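Local atomic coordinates of CDA peptide synthetase I (PDB entry 5DU9), a protein that belongs to the condensation domains of nonribosomal peptide synthetases, two-lobed proteins of the CoA-dependent acyltransferase superfamily. Residues His46-Val57 against Tyr98-Ile106; Pro114-Asp125 against Phe143-Tyr153. The protein carries 1 engineered substitution. All coordinates share one frame; numbering follows the deposited sequence.

Contact 1: residues His46-Val57 against Tyr98-Ile106; sequences HAVLSRALRLTV and YTPVLLRHI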
loop_
_atom_site.group_PDB
_atom_site.type_symbol
_atom_site.label_atom_id
_atom_site.label_comp_id
_atom_site.label_asym_id
_atom_site.label_seq_id
_atom_site.Cartn_x
_atom_site.Cartn_y
_atom_site.Cartn_z
ATOM N N HIS A 46 18.557 6.720 19.658
ATOM C CA HIS A 46 17.348 5.970 19.991
ATOM C C HIS A 46 16.540 6.633 21.102
ATOM O O HIS A 46 15.308 6.635 21.066
ATOM C CB HIS A 46 17.689 4.541 20.407
ATOM C CG HIS A 46 16.523 3.794 20.977
ATOM N ND1 HIS A 46 16.467 3.398 22.295
ATOM C CD2 HIS A 46 15.360 3.396 20.413
ATOM C CE1 HIS A 46 15.323 2.775 22.516
ATOM N NE2 HIS A 46 14.634 2.756 21.390
ATOM N N ALA A 47 17.233 7.180 22.093
ATOM C CA ALA A 47 16.563 7.852 23.198
ATOM C C ALA A 47 15.738 9.029 22.688
ATOM O O ALA A 47 14.596 9.225 23.099
ATOM C CB ALA A 47 17.575 8.323 24.226
ATOM N N VAL A 48 16.323 9.805 21.782
ATOM C CA VAL A 48 15.644 10.966 21.218
ATOM C C VAL A 48 14.516 10.534 20.283
ATOM O O VAL A 48 13.420 11.088 20.335
ATOM C CB VAL A 48 16.626 11.878 20.455
ATOM C CG1 VAL A 48 15.904 13.084 19.864
ATOM C CG2 VAL A 48 17.742 12.341 21.380
ATOM N N LEU A 49 14.786 9.549 19.431
ATOM C CA LEU A 49 13.771 9.050 18.507
ATOM C C LEU A 49 12.605 8.445 19.280
ATOM O O LEU A 49 11.456 8.519 18.848
ATOM C CB LEU A 49 14.367 8.015 17.547
ATOM C CG LEU A 49 13.489 7.574 16.371
ATOM C CD1 LEU A 49 13.124 8.751 15.474
ATOM C CD2 LEU A 49 14.186 6.489 15.560
ATOM N N SER A 50 12.903 7.850 20.430
ATOM C CA SER A 50 11.862 7.288 21.283
ATOM C C SER A 50 10.941 8.399 21.790
ATOM O O SER A 50 9.718 8.247 21.814
ATOM C CB SER A 50 12.486 6.523 22.453
ATOM O OG SER A 50 11.488 6.018 23.322
ATOM N N ARG A 51 11.532 9.522 22.183
ATOM C CA ARG A 51 10.757 10.687 22.597
ATOM C C ARG A 51 9.954 11.229 21.417
ATOM O O ARG A 51 8.785 11.594 21.561
ATOM C CB ARG A 51 11.673 11.777 23.160
ATOM N N ALA A 52 10.588 11.265 20.247
ATOM C CA ALA A 52 9.941 11.756 19.035
ATOM C C ALA A 52 8.750 10.885 18.647
ATOM O O ALA A 52 7.730 11.391 18.173
ATOM C CB ALA A 52 10.938 11.816 17.891
ATOM N N LEU A 53 8.879 9.576 18.840
ATOM C CA LEU A 53 7.780 8.667 18.534
ATOM C C LEU A 53 6.587 8.970 19.429
ATOM O O LEU A 53 5.446 8.985 18.974
ATOM C CB LEU A 53 8.200 7.204 18.704
ATOM C CG LEU A 53 7.084 6.185 18.419
ATOM C CD1 LEU A 53 6.561 6.323 16.995
ATOM C CD2 LEU A 53 7.544 4.760 18.673
ATOM N N ARG A 54 6.859 9.220 20.704
ATOM C CA ARG A 54 5.794 9.483 21.662
ATOM C C ARG A 54 5.018 10.732 21.265
ATOM O O ARG A 54 3.787 10.729 21.274
ATOM C CB ARG A 54 6.362 9.626 23.075
ATOM C CG ARG A 54 5.290 9.614 24.153
ATOM C CD ARG A 54 5.874 9.403 25.539
ATOM N NE ARG A 54 4.841 9.457 26.571
ATOM C CZ ARG A 54 4.102 8.420 26.960
ATOM N NH1 ARG A 54 4.270 7.223 26.412
ATOM N NH2 ARG A 54 3.187 8.581 27.906
ATOM N N LEU A 55 5.738 11.789 20.901
ATOM C CA LEU A 55 5.110 13.035 20.471
ATOM C C LEU A 55 4.333 12.832 19.177
ATOM O O LEU A 55 3.251 13.386 18.995
ATOM C CB LEU A 55 6.159 14.129 20.275
ATOM C CG LEU A 55 6.887 14.617 21.528
ATOM C CD1 LEU A 55 8.044 15.525 21.140
ATOM C CD2 LEU A 55 5.931 15.340 22.460
ATOM N N THR A 56 4.896 12.033 18.277
ATOM C CA THR A 56 4.279 11.796 16.982
ATOM C C THR A 56 2.979 11.023 17.145
ATOM O O THR A 56 1.951 11.399 16.582
ATOM C CB THR A 56 5.225 11.027 16.044
ATOM O OG1 THR A 56 6.385 11.826 15.777
ATOM C CG2 THR A 56 4.537 10.698 14.727
ATOM N N VAL A 57 3.028 9.936 17.908
ATOM C CA VAL A 57 1.840 9.128 18.141
ATOM C C VAL A 57 0.761 9.974 18.814
ATOM O O VAL A 57 -0.393 9.964 18.393
ATOM C CB VAL A 57 2.162 7.881 18.997
ATOM C CG1 VAL A 57 0.886 7.171 19.441
ATOM C CG2 VAL A 57 3.039 6.920 18.210
ATOM N N TYR A 98 -4.803 4.069 28.180
ATOM C CA TYR A 98 -3.882 4.939 27.462
ATOM C C TYR A 98 -3.270 4.163 26.305
ATOM O O TYR A 98 -2.979 2.976 26.437
ATOM C CB TYR A 98 -2.763 5.454 28.376
ATOM C CG TYR A 98 -3.175 6.498 29.390
ATOM C CD1 TYR A 98 -3.684 7.727 28.988
ATOM C CD2 TYR A 98 -3.012 6.271 30.749
ATOM C CE1 TYR A 98 -4.046 8.689 29.917
ATOM C CE2 TYR A 98 -3.370 7.225 31.683
ATOM C CZ TYR A 98 -3.884 8.434 31.262
ATOM O OH TYR A 98 -4.242 9.387 32.188
ATOM N N THR A 99 -3.075 4.827 25.173
ATOM C CA THR A 99 -2.315 4.225 24.089
ATOM C C THR A 99 -0.873 4.058 24.552
ATOM O O THR A 99 -0.230 5.039 24.929
ATOM C CB THR A 99 -2.356 5.076 22.810
ATOM O OG1 THR A 99 -3.680 5.056 22.271
ATOM C CG2 THR A 99 -1.382 4.533 21.758
ATOM N N PRO A 100 -0.357 2.820 24.536
ATOM C CA PRO A 100 1.061 2.649 24.857
ATOM C C PRO A 100 1.945 3.058 23.687
ATOM O O PRO A 100 1.534 2.930 22.533
ATOM C CB PRO A 100 1.178 1.153 25.143
ATOM C CG PRO A 100 0.116 0.536 24.312
ATOM C CD PRO A 100 -1.015 1.530 24.264
ATOM N N VAL A 101 3.138 3.557 23.987
ATOM C CA VAL A 101 4.098 3.899 22.950
ATOM C C VAL A 101 5.448 3.293 23.286
ATOM O O VAL A 101 6.001 3.523 24.363
ATOM C CB VAL A 101 4.249 5.415 22.776
ATOM C CG1 VAL A 101 5.126 5.711 21.566
ATOM C CG2 VAL A 101 2.880 6.073 22.620
ATOM N N LEU A 102 5.968 2.514 22.345
ATOM C CA LEU A 102 7.230 1.819 22.524
ATOM C C LEU A 102 8.022 1.811 21.228
ATOM O O LEU A 102 7.530 1.358 20.191
ATOM C CB LEU A 102 6.985 0.384 22.996
ATOM C CG LEU A 102 8.212 -0.528 23.075
ATOM C CD1 LEU A 102 9.154 -0.062 24.175
ATOM C CD2 LEU A 102 7.786 -1.972 23.294
ATOM N N LEU A 103 9.245 2.325 21.294
ATOM C CA LEU A 103 10.199 2.169 20.208
ATOM C C LEU A 103 11.285 1.201 20.649
ATOM O O LEU A 103 12.114 1.522 21.506
ATOM C CB LEU A 103 10.815 3.509 19.804
ATOM C CG LEU A 103 11.889 3.408 18.714
ATOM C CD1 LEU A 103 11.299 2.882 17.417
ATOM C CD2 LEU A 103 12.554 4.754 18.495
ATOM N N ARG A 104 11.267 0.005 20.076
ATOM C CA ARG A 104 12.291 -0.978 20.383
ATOM C C ARG A 104 13.604 -0.566 19.734
ATOM O O ARG A 104 13.611 0.016 18.649
ATOM C CB ARG A 104 11.883 -2.368 19.896
ATOM C CG ARG A 104 10.607 -2.915 20.510
ATOM C CD ARG A 104 10.377 -4.346 20.051
ATOM N NE ARG A 104 9.078 -4.873 20.465
ATOM C CZ ARG A 104 8.850 -5.523 21.603
ATOM N NH1 ARG A 104 9.830 -5.732 22.471
ATOM N NH2 ARG A 104 7.630 -5.965 21.878
ATOM N N HIS A 105 14.708 -0.857 20.412
ATOM C CA HIS A 105 16.028 -0.753 19.804
ATOM C C HIS A 105 16.669 -2.124 19.748
ATOM O O HIS A 105 16.968 -2.725 20.780
ATOM C CB HIS A 105 16.939 0.200 20.569
ATOM C CG HIS A 105 18.276 0.382 19.921
ATOM N ND1 HIS A 105 19.420 0.676 20.630
ATOM C CD2 HIS A 105 18.649 0.302 18.620
ATOM C CE1 HIS A 105 20.440 0.772 19.796
ATOM N NE2 HIS A 105 19.999 0.551 18.571
ATOM N N ILE A 106 16.872 -2.610 18.531
ATOM C CA ILE A 106 17.493 -3.902 18.305
ATOM C C ILE A 106 18.839 -3.687 17.629
ATOM O O ILE A 106 18.903 -3.338 16.451
ATOM C CB ILE A 106 16.593 -4.808 17.454
ATOM C CG1 ILE A 106 15.264 -5.030 18.185
ATOM C CG2 ILE A 106 17.283 -6.139 17.172
ATOM C CD1 ILE A 106 14.232 -5.791 17.400
HETATM O O HOH W 1 9.923 3.799 23.658
HETATM O O HOH W 2 8.218 5.756 22.880
HETATM O O HOH W 3 1.204 5.910 26.852
#

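Contact 2: residues Pro114-Asp125 against Phe143-Tyr153; sequences PEGEAQRWMDRD and FTLGGGRHLYY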
loop_
_atom_site.group_PDB
_atom_site.type_symbol
_atom_site.label_atom_id
_atom_site.label_comp_id
_atom_site.label_asym_id
_atom_site.label_seq_id
_atom_site.Cartn_x
_atom_site.Cartn_y
_atom_site.Cartn_z
ATOM N N PRO A 114 23.007 -8.687 9.486
ATOM C CA PRO A 114 22.083 -7.755 10.140
ATOM C C PRO A 114 20.786 -7.555 9.361
ATOM O O PRO A 114 19.710 -7.512 9.954
ATOM C CB PRO A 114 22.884 -6.452 10.203
ATOM C CG PRO A 114 24.309 -6.875 10.148
ATOM C CD PRO A 114 24.333 -8.084 9.265
ATOM N N GLU A 115 20.892 -7.443 8.041
ATOM C CA GLU A 115 19.722 -7.194 7.207
ATOM C C GLU A 115 18.756 -8.375 7.255
ATOM O O GLU A 115 17.546 -8.192 7.389
ATOM C CB GLU A 115 20.141 -6.909 5.763
ATOM C CG GLU A 115 20.871 -5.580 5.572
ATOM C CD GLU A 115 22.293 -5.585 6.118
ATOM O OE1 GLU A 115 22.873 -6.679 6.290
ATOM O OE2 GLU A 115 22.832 -4.489 6.376
ATOM N N GLY A 116 19.292 -9.586 7.153
ATOM C CA GLY A 116 18.475 -10.784 7.198
ATOM C C GLY A 116 17.788 -10.971 8.540
ATOM O O GLY A 116 16.616 -11.349 8.603
ATOM N N GLU A 117 18.513 -10.707 9.619
ATOM C CA GLU A 117 17.944 -10.826 10.957
ATOM C C GLU A 117 16.826 -9.816 11.176
ATOM O O GLU A 117 15.827 -10.115 11.835
ATOM C CB GLU A 117 19.024 -10.638 12.023
ATOM C CG GLU A 117 19.856 -11.871 12.268
ATOM C CD GLU A 117 19.027 -13.045 12.753
ATOM O OE1 GLU A 117 18.378 -12.916 13.813
ATOM O OE2 GLU A 117 19.013 -14.088 12.067
ATOM N N ALA A 118 17.002 -8.616 10.634
ATOM C CA ALA A 118 15.986 -7.582 10.740
ATOM C C ALA A 118 14.714 -8.007 10.013
ATOM O O ALA A 118 13.610 -7.822 10.519
ATOM C CB ALA A 118 16.505 -6.269 10.182
ATOM N N GLN A 119 14.877 -8.587 8.826
ATOM C CA GLN A 119 13.737 -9.044 8.039
ATOM C C GLN A 119 12.987 -10.137 8.786
ATOM O O GLN A 119 11.758 -10.142 8.829
ATOM C CB GLN A 119 14.190 -9.557 6.668
ATOM C CG GLN A 119 13.045 -10.031 5.766
ATOM C CD GLN A 119 12.141 -8.895 5.308
ATOM O OE1 GLN A 119 12.608 -7.900 4.755
ATOM N NE2 GLN A 119 10.842 -9.043 5.538
ATOM N N ARG A 120 13.740 -11.061 9.376
ATOM C CA ARG A 120 13.157 -12.149 10.147
ATOM C C ARG A 120 12.364 -11.599 11.332
ATOM O O ARG A 120 11.287 -12.101 11.652
ATOM C CB ARG A 120 14.248 -13.106 10.630
ATOM C CG ARG A 120 13.721 -14.280 11.434
ATOM C CD ARG A 120 14.813 -15.291 11.738
ATOM N NE ARG A 120 14.358 -16.301 12.688
ATOM C CZ ARG A 120 14.186 -16.079 13.988
ATOM N NH1 ARG A 120 14.427 -14.878 14.498
ATOM N NH2 ARG A 120 13.768 -17.057 14.779
ATOM N N TRP A 121 12.894 -10.561 11.971
ATOM C CA TRP A 121 12.216 -9.939 13.106
ATOM C C TRP A 121 10.900 -9.306 12.674
ATOM O O TRP A 121 9.874 -9.456 13.343
ATOM C CB TRP A 121 13.110 -8.880 13.759
ATOM C CG TRP A 121 12.656 -8.489 15.135
ATOM C CD1 TRP A 121 13.154 -8.945 16.320
ATOM C CD2 TRP A 121 11.608 -7.571 15.467
ATOM N NE1 TRP A 121 12.483 -8.366 17.370
ATOM C CE2 TRP A 121 11.528 -7.523 16.873
ATOM C CE3 TRP A 121 10.729 -6.788 14.713
ATOM C CZ2 TRP A 121 10.607 -6.717 17.538
ATOM C CZ3 TRP A 121 9.814 -5.995 15.378
ATOM C CH2 TRP A 121 9.761 -5.966 16.776
ATOM N N MET A 122 10.935 -8.592 11.552
ATOM C CA MET A 122 9.750 -7.919 11.041
ATOM C C MET A 122 8.690 -8.933 10.610
ATOM O O MET A 122 7.499 -8.730 10.841
ATOM C CB MET A 122 10.119 -7.001 9.872
ATOM C CG MET A 122 10.971 -5.807 10.283
ATOM S SD MET A 122 11.308 -4.651 8.938
ATOM C CE MET A 122 12.453 -5.594 7.940
ATOM N N ASP A 123 9.123 -10.025 9.992
ATOM C CA ASP A 123 8.201 -11.072 9.562
ATOM C C ASP A 123 7.488 -11.704 10.755
ATOM O O ASP A 123 6.291 -11.983 10.700
ATOM C CB ASP A 123 8.941 -12.152 8.773
ATOM C CG ASP A 123 9.401 -11.674 7.412
ATOM O OD1 ASP A 123 8.841 -10.681 6.905
ATOM O OD2 ASP A 123 10.318 -12.301 6.844
ATOM N N ARG A 124 8.227 -11.930 11.833
ATOM C CA ARG A 124 7.647 -12.519 13.030
ATOM C C ARG A 124 6.714 -11.527 13.727
ATOM O O ARG A 124 5.697 -11.915 14.295
ATOM C CB ARG A 124 8.754 -12.987 13.972
ATOM C CG ARG A 124 9.541 -14.162 13.411
ATOM C CD ARG A 124 10.790 -14.462 14.219
ATOM N NE ARG A 124 10.477 -15.039 15.522
ATOM C CZ ARG A 124 10.279 -16.336 15.745
ATOM N NH1 ARG A 124 10.350 -17.212 14.750
ATOM N NH2 ARG A 124 10.001 -16.762 16.970
ATOM N N ASP A 125 7.048 -10.244 13.670
ATOM C CA ASP A 125 6.172 -9.230 14.241
ATOM C C ASP A 125 4.867 -9.160 13.456
ATOM O O ASP A 125 3.783 -9.105 14.038
ATOM C CB ASP A 125 6.850 -7.860 14.253
ATOM C CG ASP A 125 5.987 -6.796 14.907
ATOM O OD1 ASP A 125 6.053 -6.660 16.146
ATOM O OD2 ASP A 125 5.230 -6.115 14.185
ATOM N N PHE A 143 16.307 -0.675 14.170
ATOM C CA PHE A 143 17.426 -1.602 14.078
ATOM C C PHE A 143 18.721 -0.845 13.818
ATOM O O PHE A 143 18.751 0.066 12.994
ATOM C CB PHE A 143 17.202 -2.623 12.963
ATOM C CG PHE A 143 16.008 -3.505 13.170
ATOM C CD1 PHE A 143 16.131 -4.712 13.838
ATOM C CD2 PHE A 143 14.764 -3.135 12.686
ATOM C CE1 PHE A 143 15.035 -5.529 14.024
ATOM C CE2 PHE A 143 13.665 -3.952 12.870
ATOM C CZ PHE A 143 13.803 -5.150 13.538
ATOM N N THR A 144 19.778 -1.220 14.532
ATOM C CA THR A 144 21.132 -0.795 14.192
ATOM C C THR A 144 21.770 -1.921 13.385
ATOM O O THR A 144 21.791 -3.068 13.831
ATOM C CB THR A 144 21.974 -0.485 15.443
ATOM O OG1 THR A 144 21.334 0.538 16.215
ATOM C CG2 THR A 144 23.374 -0.022 15.053
ATOM N N LEU A 145 22.285 -1.598 12.200
ATOM C CA LEU A 145 22.762 -2.623 11.269
ATOM C C LEU A 145 24.275 -2.683 11.095
ATOM O O LEU A 145 24.782 -3.550 10.380
ATOM C CB LEU A 145 22.132 -2.404 9.897
ATOM C CG LEU A 145 20.606 -2.427 9.836
ATOM C CD1 LEU A 145 20.153 -2.267 8.394
ATOM C CD2 LEU A 145 20.045 -3.706 10.439
ATOM N N GLY A 146 24.996 -1.771 11.729
ATOM C CA GLY A 146 26.433 -1.697 11.524
ATOM C C GLY A 146 26.757 -0.789 10.352
ATOM O O GLY A 146 25.923 -0.580 9.469
ATOM N N GLY A 147 27.972 -0.251 10.338
ATOM C CA GLY A 147 28.332 0.766 9.369
ATOM C C GLY A 147 27.575 2.054 9.636
ATOM O O GLY A 147 27.563 2.961 8.805
ATOM N N GLY A 148 26.938 2.131 10.803
ATOM C CA GLY A 148 26.153 3.291 11.177
ATOM C C GLY A 148 24.757 3.279 10.579
ATOM O O GLY A 148 23.944 4.149 10.885
ATOM N N ARG A 149 24.475 2.294 9.730
ATOM C CA ARG A 149 23.182 2.220 9.056
ATOM C C ARG A 149 22.090 1.778 10.019
ATOM O O ARG A 149 22.346 1.026 10.964
ATOM C CB ARG A 149 23.244 1.262 7.865
ATOM C CG ARG A 149 24.159 1.724 6.744
ATOM C CD ARG A 149 24.150 0.745 5.580
ATOM N NE ARG A 149 24.686 -0.564 5.949
ATOM C CZ ARG A 149 25.978 -0.879 5.951
ATOM N NH1 ARG A 149 26.893 0.021 5.609
ATOM N NH2 ARG A 149 26.360 -2.098 6.302
ATOM N N HIS A 150 20.872 2.250 9.770
ATOM C CA HIS A 150 19.726 1.891 10.591
ATOM C C HIS A 150 18.542 1.453 9.745
ATOM O O HIS A 150 18.507 1.664 8.531
ATOM C CB HIS A 150 19.311 3.064 11.482
ATOM C CG HIS A 150 20.180 3.240 12.688
ATOM N ND1 HIS A 150 21.462 3.741 12.618
ATOM C CD2 HIS A 150 19.951 2.975 13.995
ATOM C CE1 HIS A 150 21.984 3.778 13.830
ATOM N NE2 HIS A 150 21.088 3.323 14.686
ATOM N N LEU A 151 17.575 0.834 10.409
ATOM C CA LEU A 151 16.319 0.468 9.779
ATOM C C LEU A 151 15.201 0.753 10.765
ATOM O O LEU A 151 15.241 0.276 11.898
ATOM C CB LEU A 151 16.325 -1.007 9.363
ATOM C CG LEU A 151 15.166 -1.502 8.495
ATOM C CD1 LEU A 151 15.620 -2.667 7.633
ATOM C CD2 LEU A 151 13.975 -1.919 9.349
ATOM N N TYR A 152 14.224 1.550 10.342
ATOM C CA TYR A 152 13.048 1.820 11.163
ATOM C C TYR A 152 11.873 1.026 10.627
ATOM O O TYR A 152 11.458 1.235 9.491
ATOM C CB TYR A 152 12.699 3.312 11.176
ATOM C CG TYR A 152 11.626 3.653 12.187
ATOM C CD1 TYR A 152 10.291 3.332 11.958
ATOM C CD2 TYR A 152 11.951 4.278 13.383
ATOM C CE1 TYR A 152 9.314 3.629 12.891
ATOM C CE2 TYR A 152 10.980 4.584 14.315
ATOM C CZ TYR A 152 9.664 4.256 14.063
ATOM O OH TYR A 152 8.699 4.554 14.995
ATOM N N TYR A 153 11.339 0.129 11.453
ATOM C CA TYR A 153 10.189 -0.690 11.080
ATOM C C TYR A 153 8.897 -0.133 11.647
ATOM O O TYR A 153 8.783 0.109 12.846
ATOM C CB TYR A 153 10.384 -2.128 11.566
ATOM C CG TYR A 153 9.125 -2.981 11.563
ATOM C CD1 TYR A 153 8.536 -3.394 10.374
ATOM C CD2 TYR A 153 8.548 -3.398 12.755
ATOM C CE1 TYR A 153 7.398 -4.184 10.374
ATOM C CE2 TYR A 153 7.411 -4.190 12.764
ATOM C CZ TYR A 153 6.845 -4.584 11.572
ATOM O OH TYR A 153 5.715 -5.376 11.591
HETATM O O HOH W 4 24.951 -4.042 7.878
#

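Contact 1: residues His46-Val57 against Tyr98-Ile106
At the first turn of helix 46-57, the imidazole of H46 engages L103 and H105 together. NE2 donates to L103 O over 2.8 Å in a nearly straight bond (165° at the hydrogen); the acceptor lies in the ring plane, whereas NE2 stands above the carbonyl plane and meets no lone pair. One face of the ring rests on H105, whose CB is 3.4 Å from the H46 ring centroid, almost directly over it. Aliphatic carbon thus takes the central place, and the two imidazoles make only an offset stack, their planes inclined by 26°. H105 NE2 is bonded elsewhere, to T144 OG1. With CG trans to its backbone N (chi1 170°), H46 can extend toward the strand.

Farther along the helix the contact becomes apolar. L103 CD2 fits against L49 CG at 3.7 Å, the two side chains crossing at about a right angle, and also lies beside H46 CD2. L53 straddles two strand-side residues: its CD2 touches L103 CB and its CG touches V101 CG1, 3.7 Å away. The other branch of V101, CG2, meets V57 CG1 tip to tip at 3.9 Å. The extended chain of R54 brings NH1 to 4.1 Å from V101 CB. A water bonded to S50 OG also accepts from L103 N, 2.9 Å away, linking the serine side chain to the strand backbone.

V101, L103 and H105 alternate with L102 and R104, which point away from the helix. This pattern belongs to a helix packed, nearly antiparallel, on an outermost strand in an alpha/beta layered fold.

Contact 2: residues Pro114-Asp125 against Phe143-Tyr153
Y153 is held in two ways by one helix: M122 lies across its ring while D125 takes its hydroxyl. Y153 OH donates to D125 OD2 over 2.7 Å, arriving on the anti side of the carboxylate, 25° out of its plane, and the carboxylate and ring planes stand 82° apart. OD2 also forms a salt bridge with R33 and OD1 a hydrogen bond with S139, partners that fix the rotation of the group and probably favour its ionised form. M122 CG sits over the ring face, 3.8 Å from the Y153 centroid, in a CH-pi contact. With chi2 extended (-176°), SD continues past CG and approaches the ring obliquely, 3.4 Å from Y153 CD1, a Met-aromatic contact; SD also touches L151 CD2.

Helix 114-126 is the connection of a beta-alpha-beta unit between strands 103-107 and 138-146, and here it covers the second of these strands together with its hairpin partner 149-157. F143 occupies the middle of this interface. Its edge is turned toward the face of W121 in an offset edge-to-face pair, centroids of F143 and the W121 five-membered ring 5.5 Å apart, while A118 CB lies over its own face, 4.0 Å from the F143 centroid. W121 CZ3 continues to the Y153 ring, meeting CD2.

Near the type I' turn of residues 146-149, L145 CD2 packs on P114 CB. E115 OE2 and R149 NH2 are 4.3 Å apart, too far for a salt bridge; a water bonded to both also donates to L145 O at 2.6 Å.

How the contacts relate
Both contacts place a helix on the same mixed sheet, with centres about 17 Å apart. Both are partly buried, but contact 1, on the outermost strand 103-107, has three exposed and five buried residues among twelve, against two and six among eleven for contact 2, on strands 138-146 and 149-157. I106 O bonds T144 N, beside the histidine-threonine bond between the same strands. L53 also meets Y152, and I106 packs on W121. Helices 46-57 and 114-125 lie against opposite faces of the sheet. Their chemistry also differs: contact 1 is mainly aliphatic, with a histidine pair at one end and bridging waters along its length, whereas contact 2 has an aromatic interior with a buried tyrosine and keeps its bridging water near the hairpin turn.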